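Local coordinates for protein Agap007691-pb (Anopheles gambiae, PDB 5C98) that is of unknown function but belongs to the serpin family and so is provisionally assigned serine-protease inhibitor activity, at residues F24-C32 and P289-G297; C272-F281 and S344-F354. All coordinates share one frame; numbering follows the deposited sequence. Where two conformers were deposited one is given.

In the fold
Helix 15-32 opens the fold, and its last turns, 24-32, meet residues 289-297 only after more than 250 residues of helices and strands have intervened; interaction 1 closes that long loop by setting two helices against each other. Within it the chain runs out along strand 270-287, whose outer part, 272-281, takes strand 346-349 as a parallel neighbour in interaction 2, closing a shorter loop of 62 residues. Because 289-297 comes between 272-281 and 344-354, the two loops cross and do not nest. Their centres lie 30 Å apart: interaction 1 belongs to the helical part of the serpin fold, interaction 2 to a sheet edge, and strand 270-287 leads from one toward the other.

Interaction 1 of 2, residues F24-C32 and P289-G297; sequences FTLEYFKAC and PKQTLGKLG
Ala31 O, near the C-terminal end of helix 15-32, accepts a bond from Lys295 NZ at 2.7 Å; the amine sits in the carbonyl plane, on a lone pair. Lysine suits this place because its long chain, bent at chi3, brings the amine from the neighbouring helix to a carbonyl in the last turn of helix 15-32. A water also donates weakly to Ala31 O; it lies 2.8 Å from Thr292 OG1 and reaches Gln291 OE1 through a second weak bond. Beside these polar groups the packing is largely apolar. Thr292 CG2 stands over the centre of the Tyr28 ring, 3.5 Å from the centroid and 5° off the ring normal, a CH-pi contact. That methyl is directed at the ring because it lies anti to the backbone N, leaving OG1 (chi1 -55°) for the water. Tyr28 OH extends past the threonine to lie 3.2 Å from Pro289 CA, at the first turn of helix 289-295. The two helices pack within the serpin fold at 9.3 Å between their axes, their directions 107° apart, nearly perpendicular; the small Ala31 side chain probably leaves room for Thr292 and Leu296, whose CG2 and CD2 touch its CB. The two methyls of Leu296 part: CD1 packs 3.9 Å from Tyr28 CD2 and also meets Phe24 CE1, whereas CD2 lies 3.9 Å from Ala31 CB. Leu293 CD2 comes to the edges of both aromatic rings, 4.1 Å from Phe24 CZ. Phe24 also makes an edge-to-face contact with Phe69, and Tyr28 rests on Pro43 and Val46 of helix 43-51.

Interaction 2 of 2, residues C272-F281 and S344-F354; sequences CWTDLKLPKF and SEFEFHANRPF
The imidazole of His349 carries Lys277 CD over the centre of one face, 3.7 Å from the ring centroid, and meets Asp275 OD1 at its edge. His349 NE2 donates at 2.5 Å to Asp275 OD1, which accepts on its anti lone pair; carboxylate and ring planes are 62° apart. With CG anti to the backbone N (chi1 -169°), Asp275 lays its carboxylate beside the carbonyl carbon, within range of the histidine. These side chains lie on one face of a parallel strand pair, 272-279 with 346-349, in a serpin sheet where strand 204-219 flanks 270-287 on its other side. Its backbone bonds alternate in the parallel manner: Asp275 gives its N to Phe346 O and takes Phe348 N on its O (2.9 Å), and Lys277 does likewise with Phe348 O and Ala350 N. Asp275 OD2 bonds His209, so both carboxylate oxygens are engaged; the negative charge could raise the pKa of His349. Lysine suits its place by offering methylenes to the ring while its amine goes on to a salt bridge with Glu193. The face bearing Thr274, Leu276, Phe346 and Phe348 is mostly apolar: Leu276, in one of its two conformers, lies alongside Phe348. Phe348 leans further on Val227 and Val241. Beyond the paired strands Phe354 presents its edge to the face of Phe281 in a T-shaped stack, planes at 76°, while Leu278 CD1 packs against Phe354 and Pro279 CG meets its ring edge. At the other end Trp273 O accepts Glu345 N at 2.7 Å, and a water links Trp273 N (2.7 Å) to Glu345 OE1.

Interaction 1 of 2, residues F24-C32 and P289-G297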
loop_
_atom_site.group_PDB
_atom_site.type_symbol
_atom_site.label_atom_id
_atom_site.label_comp_id
_atom_site.label_asym_id
_atom_site.label_seq_id
_atom_site.Cartn_x
_atom_site.Cartn_y
_atom_site.Cartn_z
ATOM N N PHE A 24 -0.868 12.512 3.437
ATOM C CA PHE A 24 -1.955 11.572 3.720
ATOM C C PHE A 24 -1.417 10.164 3.979
ATOM O O PHE A 24 -1.873 9.467 4.887
ATOM C CB PHE A 24 -2.943 11.600 2.555
ATOM C CG PHE A 24 -3.921 10.478 2.548
ATOM C CD1 PHE A 24 -4.962 10.420 3.453
ATOM C CD2 PHE A 24 -3.804 9.464 1.610
ATOM C CE1 PHE A 24 -5.851 9.331 3.428
ATOM C CE2 PHE A 24 -4.692 8.406 1.594
ATOM C CZ PHE A 24 -5.698 8.341 2.514
ATOM N N THR A 25 -0.414 9.755 3.220
ATOM C CA THR A 25 0.167 8.422 3.363
ATOM C C THR A 25 0.718 8.195 4.763
ATOM O O THR A 25 0.476 7.153 5.377
ATOM C CB THR A 25 1.243 8.199 2.289
ATOM O OG1 THR A 25 0.607 8.049 1.028
ATOM C CG2 THR A 25 2.069 6.964 2.553
ATOM N N LEU A 26 1.480 9.160 5.270
ATOM C CA LEU A 26 2.055 8.999 6.600
ATOM C C LEU A 26 0.984 9.050 7.678
ATOM O O LEU A 26 1.066 8.301 8.655
ATOM C CB LEU A 26 3.152 10.042 6.823
ATOM C CG LEU A 26 4.349 9.904 5.881
ATOM C CD1 LEU A 26 5.311 11.062 6.184
ATOM C CD2 LEU A 26 5.033 8.530 5.943
ATOM N N GLU A 27 -0.040 9.907 7.521
ATOM C CA GLU A 27 -1.141 9.917 8.481
ATOM C C GLU A 27 -1.887 8.594 8.475
ATOM O O GLU A 27 -2.225 8.048 9.529
ATOM C CB GLU A 27 -2.114 11.042 8.135
ATOM C CG GLU A 27 -1.583 12.434 8.476
ATOM C CD GLU A 27 -2.419 13.546 7.890
ATOM O OE1 GLU A 27 -3.144 13.309 6.893
ATOM O OE2 GLU A 27 -2.332 14.676 8.424
ATOM N N TYR A 28 -2.162 8.063 7.289
ATOM C CA TYR A 28 -2.853 6.788 7.183
ATOM C C TYR A 28 -2.038 5.675 7.830
ATOM O O TYR A 28 -2.575 4.834 8.558
ATOM C CB TYR A 28 -3.060 6.502 5.703
ATOM C CG TYR A 28 -3.897 5.290 5.356
ATOM C CD1 TYR A 28 -3.382 4.009 5.417
ATOM C CD2 TYR A 28 -5.191 5.442 4.882
ATOM C CE1 TYR A 28 -4.134 2.916 5.037
ATOM C CE2 TYR A 28 -5.945 4.352 4.514
ATOM C CZ TYR A 28 -5.427 3.111 4.593
ATOM O OH TYR A 28 -6.169 2.003 4.193
ATOM N N PHE A 29 -0.742 5.634 7.543
ATOM C CA PHE A 29 0.084 4.582 8.128
ATOM C C PHE A 29 0.102 4.666 9.649
ATOM O O PHE A 29 0.027 3.637 10.321
ATOM C CB PHE A 29 1.503 4.606 7.557
ATOM C CG PHE A 29 2.347 3.463 8.032
ATOM C CD1 PHE A 29 1.936 2.161 7.831
ATOM C CD2 PHE A 29 3.514 3.672 8.721
ATOM C CE1 PHE A 29 2.682 1.099 8.289
ATOM C CE2 PHE A 29 4.256 2.583 9.150
ATOM C CZ PHE A 29 3.820 1.325 8.930
ATOM N N LYS A 30 0.191 5.873 10.208
ATOM C CA LYS A 30 0.140 6.012 11.662
ATOM C C LYS A 30 -1.163 5.474 12.218
ATOM O O LYS A 30 -1.197 4.962 13.341
ATOM C CB LYS A 30 0.270 7.489 12.069
ATOM C CG LYS A 30 1.637 8.014 11.859
ATOM C CD LYS A 30 1.733 9.520 12.049
ATOM C CE LYS A 30 2.941 10.000 11.265
ATOM N NZ LYS A 30 3.341 11.329 11.715
ATOM N N ALA A 31 -2.254 5.613 11.474
ATOM C CA ALA A 31 -3.550 5.137 11.941
ATOM C C ALA A 31 -3.681 3.628 11.854
ATOM O O ALA A 31 -4.504 3.059 12.577
ATOM C CB ALA A 31 -4.669 5.774 11.109
ATOM N N CYS A 32 -2.924 2.952 10.989
ATOM C CA CYS A 32 -3.031 1.497 10.937
ATOM C C CYS A 32 -1.836 0.746 11.516
ATOM O O CYS A 32 -1.960 -0.457 11.774
ATOM C CB CYS A 32 -3.399 0.999 9.534
ATOM S SG CYS A 32 -2.251 1.376 8.265
ATOM N N PRO A 289 -9.039 -0.531 4.555
ATOM C CA PRO A 289 -9.216 0.920 4.396
ATOM C C PRO A 289 -10.493 1.467 4.986
ATOM O O PRO A 289 -10.530 2.642 5.383
ATOM C CB PRO A 289 -9.165 1.103 2.871
ATOM C CG PRO A 289 -8.342 -0.019 2.387
ATOM C CD PRO A 289 -8.490 -1.160 3.344
ATOM N N LYS A 290 -11.582 0.708 4.984
ATOM C CA LYS A 290 -12.804 1.234 5.583
ATOM C C LYS A 290 -12.580 1.585 7.051
ATOM O O LYS A 290 -12.975 2.662 7.516
ATOM C CB LYS A 290 -13.939 0.224 5.423
ATOM C CG LYS A 290 -15.112 0.512 6.333
ATOM C CD LYS A 290 -16.304 -0.348 5.994
ATOM C CE LYS A 290 -17.347 -0.209 7.059
ATOM N NZ LYS A 290 -18.492 -1.138 6.818
ATOM N N GLN A 291 -11.898 0.710 7.783
ATOM C CA GLN A 291 -11.586 0.973 9.188
ATOM C C GLN A 291 -10.609 2.135 9.344
ATOM O O GLN A 291 -10.821 3.031 10.173
ATOM C CB GLN A 291 -11.028 -0.287 9.840
ATOM C CG GLN A 291 -10.487 -0.097 11.236
ATOM C CD GLN A 291 -9.908 -1.379 11.792
ATOM O OE1 GLN A 291 -8.708 -1.637 11.672
ATOM N NE2 GLN A 291 -10.761 -2.200 12.385
ATOM N N THR A 292 -9.537 2.146 8.555
ATOM C CA THR A 292 -8.513 3.185 8.697
ATOM C C THR A 292 -9.044 4.553 8.291
ATOM O O THR A 292 -8.802 5.546 8.984
ATOM C CB THR A 292 -7.278 2.806 7.890
ATOM O OG1 THR A 292 -6.836 1.500 8.314
ATOM C CG2 THR A 292 -6.137 3.829 8.122
ATOM N N LEU A 293 -9.768 4.637 7.179
ATOM C CA LEU A 293 -10.361 5.911 6.790
ATOM C C LEU A 293 -11.357 6.396 7.833
ATOM O O LEU A 293 -11.457 7.600 8.095
ATOM C CB LEU A 293 -11.019 5.779 5.412
ATOM C CG LEU A 293 -10.047 5.620 4.245
ATOM C CD1 LEU A 293 -10.813 5.234 3.003
ATOM C CD2 LEU A 293 -9.245 6.893 3.992
ATOM N N GLY A 294 -12.096 5.475 8.449
ATOM C CA GLY A 294 -12.977 5.857 9.543
ATOM C C GLY A 294 -12.217 6.508 10.684
ATOM O O GLY A 294 -12.624 7.552 11.201
ATOM N N LYS A 295 -11.077 5.913 11.066
ATOM C CA LYS A 295 -10.230 6.466 12.126
ATOM C C LYS A 295 -9.712 7.863 11.784
ATOM O O LYS A 295 -9.481 8.684 12.683
ATOM C CB LYS A 295 -9.017 5.558 12.364
ATOM C CG LYS A 295 -9.260 4.273 13.130
ATOM C CD LYS A 295 -7.931 3.561 13.476
ATOM C CE LYS A 295 -7.076 4.354 14.469
ATOM N NZ LYS A 295 -5.835 3.621 14.897
ATOM N N LEU A 296 -9.464 8.132 10.509
ATOM C CA LEU A 296 -8.983 9.431 10.058
ATOM C C LEU A 296 -10.090 10.473 9.923
ATOM O O LEU A 296 -9.779 11.631 9.629
ATOM C CB LEU A 296 -8.305 9.288 8.707
ATOM C CG LEU A 296 -7.028 8.432 8.637
ATOM C CD1 LEU A 296 -6.545 8.259 7.230
ATOM C CD2 LEU A 296 -5.935 9.052 9.492
ATOM N N GLY A 297 -11.354 10.098 10.104
ATOM C CA GLY A 297 -12.473 11.020 9.970
ATOM C C GLY A 297 -13.147 11.013 8.621
ATOM O O GLY A 297 -13.975 11.892 8.352
HETATM O O HOH W 1 -6.681 1.036 11.081
#

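Interaction 2 of 2, residues C272-F281 and S344-F354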
loop_
_atom_site.group_PDB
_atom_site.type_symbol
_atom_site.label_atom_id
_atom_site.label_comp_id
_atom_site.label_asym_id
_atom_site.label_seq_id
_atom_site.Cartn_x
_atom_site.Cartn_y
_atom_site.Cartn_z
ATOM N N CYS A 272 27.418 6.075 -0.467
ATOM C CA CYS A 272 28.504 5.730 0.428
ATOM C C CYS A 272 28.632 4.216 0.463
ATOM O O CYS A 272 27.630 3.510 0.486
ATOM C CB CYS A 272 28.161 6.283 1.811
ATOM S SG CYS A 272 29.325 5.882 3.057
ATOM N N TRP A 273 29.867 3.718 0.440
ATOM C CA TRP A 273 30.069 2.281 0.555
ATOM C C TRP A 273 29.600 1.834 1.935
ATOM O O TRP A 273 30.101 2.323 2.955
ATOM C CB TRP A 273 31.532 1.923 0.315
ATOM C CG TRP A 273 31.860 1.855 -1.154
ATOM C CD1 TRP A 273 32.684 2.690 -1.856
ATOM C CD2 TRP A 273 31.346 0.910 -2.099
ATOM N NE1 TRP A 273 32.721 2.314 -3.176
ATOM C CE2 TRP A 273 31.910 1.224 -3.354
ATOM C CE3 TRP A 273 30.471 -0.178 -2.007
ATOM C CZ2 TRP A 273 31.627 0.490 -4.505
ATOM C CZ3 TRP A 273 30.189 -0.905 -3.149
ATOM C CH2 TRP A 273 30.765 -0.567 -4.383
ATOM N N THR A 274 28.606 0.942 1.957
ATOM C CA THR A 274 27.894 0.597 3.184
ATOM C C THR A 274 27.907 -0.902 3.391
ATOM O O THR A 274 27.597 -1.663 2.471
ATOM C CB THR A 274 26.442 1.057 3.081
ATOM O OG1 THR A 274 26.409 2.478 2.936
ATOM C CG2 THR A 274 25.617 0.650 4.327
ATOM N N ASP A 275 28.242 -1.325 4.607
ATOM C CA ASP A 275 28.109 -2.722 4.983
ATOM C C ASP A 275 26.665 -2.930 5.403
ATOM O O ASP A 275 26.228 -2.438 6.450
ATOM C CB ASP A 275 29.064 -3.099 6.109
ATOM C CG ASP A 275 29.118 -4.582 6.306
ATOM O OD1 ASP A 275 28.287 -5.101 7.057
ATOM O OD2 ASP A 275 29.954 -5.242 5.649
ATOM N N LEU A 276 25.921 -3.610 4.538
ATOM C CA LEU A 276 24.475 -3.701 4.632
ATOM C C LEU A 276 24.070 -5.117 5.012
ATOM O O LEU A 276 24.503 -6.082 4.378
ATOM C CB LEU A 276 23.877 -3.320 3.273
ATOM C CG LEU A 276 22.364 -3.314 3.077
ATOM C CD1 LEU A 276 21.713 -2.314 3.977
ATOM C CD2 LEU A 276 22.054 -3.001 1.635
ATOM N N LYS A 277 23.216 -5.230 6.026
ATOM C CA LYS A 277 22.590 -6.478 6.408
ATOM C C LYS A 277 21.099 -6.246 6.529
ATOM O O LYS A 277 20.673 -5.245 7.095
ATOM C CB LYS A 277 23.139 -7.032 7.705
ATOM C CG LYS A 277 24.576 -7.475 7.576
ATOM C CD LYS A 277 25.016 -8.129 8.848
ATOM C CE LYS A 277 26.284 -8.929 8.679
ATOM N NZ LYS A 277 26.516 -9.782 9.877
ATOM N N LEU A 278 20.316 -7.177 5.971
ATOM C CA LEU A 278 18.859 -7.031 5.901
ATOM C C LEU A 278 18.297 -8.444 5.901
ATOM O O LEU A 278 18.820 -9.292 5.176
ATOM C CB LEU A 278 18.490 -6.341 4.576
ATOM C CG LEU A 278 17.059 -5.921 4.266
ATOM C CD1 LEU A 278 16.674 -4.689 5.068
ATOM C CD2 LEU A 278 16.888 -5.621 2.780
ATOM N N PRO A 279 17.249 -8.750 6.663
ATOM C CA PRO A 279 16.615 -10.064 6.486
ATOM C C PRO A 279 16.098 -10.246 5.066
ATOM O O PRO A 279 15.661 -9.295 4.414
ATOM C CB PRO A 279 15.466 -10.054 7.503
ATOM C CG PRO A 279 15.209 -8.630 7.771
ATOM C CD PRO A 279 16.509 -7.913 7.620
ATOM N N LYS A 280 16.173 -11.489 4.576
ATOM C CA LYS A 280 15.502 -11.856 3.331
ATOM C C LYS A 280 14.029 -11.985 3.685
ATOM O O LYS A 280 13.598 -13.010 4.204
ATOM C CB LYS A 280 16.069 -13.166 2.793
ATOM C CG LYS A 280 15.589 -13.511 1.414
ATOM C CD LYS A 280 16.107 -14.872 0.973
ATOM C CE LYS A 280 15.364 -15.359 -0.257
ATOM N NZ LYS A 280 16.029 -14.951 -1.521
ATOM N N PHE A 281 13.239 -10.939 3.432
ATOM C CA PHE A 281 11.908 -10.858 4.000
ATOM C C PHE A 281 10.883 -10.581 2.918
ATOM O O PHE A 281 11.198 -10.149 1.804
ATOM C CB PHE A 281 11.781 -9.768 5.116
ATOM C CG PHE A 281 11.679 -8.350 4.607
ATOM C CD1 PHE A 281 12.798 -7.617 4.240
ATOM C CD2 PHE A 281 10.441 -7.728 4.499
ATOM C CE1 PHE A 281 12.708 -6.330 3.771
ATOM C CE2 PHE A 281 10.341 -6.404 4.029
ATOM C CZ PHE A 281 11.463 -5.715 3.652
ATOM N N SER A 344 34.300 0.080 3.085
ATOM C CA SER A 344 32.986 0.550 3.520
ATOM C C SER A 344 33.113 1.613 4.612
ATOM O O SER A 344 33.964 1.515 5.492
ATOM C CB SER A 344 32.122 -0.616 4.017
ATOM O OG SER A 344 31.897 -0.517 5.411
ATOM N N GLU A 345 32.246 2.625 4.542
ATOM C CA GLU A 345 32.305 3.794 5.414
ATOM C C GLU A 345 31.023 4.016 6.214
ATOM O O GLU A 345 30.876 5.061 6.863
ATOM C CB GLU A 345 32.583 5.036 4.575
ATOM C CG GLU A 345 33.859 4.950 3.775
ATOM C CD GLU A 345 34.215 6.261 3.109
ATOM O OE1 GLU A 345 33.329 6.850 2.456
ATOM O OE2 GLU A 345 35.378 6.702 3.248
ATOM N N PHE A 346 30.088 3.071 6.178
ATOM C CA PHE A 346 28.830 3.183 6.897
ATOM C C PHE A 346 28.396 1.754 7.165
ATOM O O PHE A 346 28.645 0.872 6.342
ATOM C CB PHE A 346 27.790 3.942 6.056
ATOM C CG PHE A 346 26.516 4.262 6.788
ATOM C CD1 PHE A 346 26.534 5.024 7.939
ATOM C CD2 PHE A 346 25.291 3.832 6.297
ATOM C CE1 PHE A 346 25.372 5.326 8.608
ATOM C CE2 PHE A 346 24.114 4.139 6.965
ATOM C CZ PHE A 346 24.160 4.887 8.119
ATOM N N GLU A 347 27.828 1.506 8.341
ATOM C CA GLU A 347 27.216 0.226 8.650
ATOM C C GLU A 347 25.723 0.431 8.763
ATOM O O GLU A 347 25.257 1.383 9.409
ATOM C CB GLU A 347 27.782 -0.420 9.926
ATOM C CG GLU A 347 29.130 -1.120 9.678
ATOM C CD GLU A 347 29.630 -1.999 10.828
ATOM O OE1 GLU A 347 30.838 -2.317 10.816
ATOM O OE2 GLU A 347 28.840 -2.392 11.716
ATOM N N PHE A 348 24.976 -0.460 8.126
ATOM C CA PHE A 348 23.515 -0.471 8.254
ATOM C C PHE A 348 23.104 -1.923 8.410
ATOM O O PHE A 348 22.907 -2.631 7.430
ATOM C CB PHE A 348 22.862 0.172 7.035
ATOM C CG PHE A 348 21.376 0.361 7.165
ATOM C CD1 PHE A 348 20.483 -0.621 6.780
ATOM C CD2 PHE A 348 20.881 1.571 7.627
ATOM C CE1 PHE A 348 19.135 -0.394 6.860
ATOM C CE2 PHE A 348 19.543 1.784 7.723
ATOM C CZ PHE A 348 18.664 0.809 7.330
ATOM N N HIS A 349 22.971 -2.356 9.647
ATOM C CA HIS A 349 22.627 -3.733 9.985
ATOM C C HIS A 349 21.216 -3.740 10.543
ATOM O O HIS A 349 20.992 -3.439 11.717
ATOM C CB HIS A 349 23.654 -4.301 10.952
ATOM C CG HIS A 349 24.986 -4.517 10.327
ATOM N ND1 HIS A 349 26.068 -5.005 11.026
ATOM C CD2 HIS A 349 25.429 -4.292 9.067
ATOM C CE1 HIS A 349 27.106 -5.098 10.218
ATOM N NE2 HIS A 349 26.744 -4.669 9.024
ATOM N N ALA A 350 20.259 -4.050 9.680
ATOM C CA ALA A 350 18.845 -3.979 10.030
ATOM C C ALA A 350 18.463 -5.291 10.708
ATOM O O ALA A 350 17.936 -6.218 10.091
ATOM C CB ALA A 350 18.002 -3.692 8.796
ATOM N N ASN A 351 18.752 -5.363 12.010
ATOM C CA ASN A 351 18.545 -6.546 12.840
ATOM C C ASN A 351 17.537 -6.282 13.933
ATOM O O ASN A 351 17.509 -6.991 14.941
ATOM C CB ASN A 351 19.869 -7.013 13.436
ATOM C CG ASN A 351 20.606 -5.903 14.147
ATOM O OD1 ASN A 351 20.011 -4.903 14.568
ATOM N ND2 ASN A 351 21.926 -6.054 14.257
ATOM N N ARG A 352 16.729 -5.252 13.752
ATOM C CA ARG A 352 15.650 -4.888 14.650
ATOM C C ARG A 352 14.568 -4.248 13.809
ATOM O O ARG A 352 14.809 -3.914 12.640
ATOM C CB ARG A 352 16.117 -3.930 15.749
ATOM C CG ARG A 352 16.959 -2.833 15.316
ATOM C CD ARG A 352 17.648 -2.204 16.552
ATOM N NE ARG A 352 18.252 -0.933 16.194
ATOM C CZ ARG A 352 19.420 -0.816 15.572
ATOM N NH1 ARG A 352 20.148 -1.901 15.287
ATOM N NH2 ARG A 352 19.893 0.361 15.262
ATOM N N PRO A 353 13.358 -4.118 14.335
ATOM C CA PRO A 353 12.225 -3.673 13.519
ATOM C C PRO A 353 12.494 -2.376 12.797
ATOM O O PRO A 353 13.072 -1.432 13.354
ATOM C CB PRO A 353 11.095 -3.519 14.537
ATOM C CG PRO A 353 11.441 -4.584 15.567
ATOM C CD PRO A 353 12.930 -4.536 15.685
ATOM N N PHE A 354 12.033 -2.314 11.552
ATOM C CA PHE A 354 12.275 -1.154 10.719
ATOM C C PHE A 354 11.022 -0.820 9.924
ATOM O O PHE A 354 10.120 -1.653 9.755
ATOM C CB PHE A 354 13.483 -1.375 9.787
ATOM C CG PHE A 354 13.363 -2.570 8.860
ATOM C CD1 PHE A 354 12.724 -2.486 7.649
ATOM C CD2 PHE A 354 13.932 -3.776 9.217
ATOM C CE1 PHE A 354 12.652 -3.622 6.810
ATOM C CE2 PHE A 354 13.868 -4.905 8.401
ATOM C CZ PHE A 354 13.242 -4.820 7.189
HETATM O O HOH W 2 32.062 5.343 0.283
#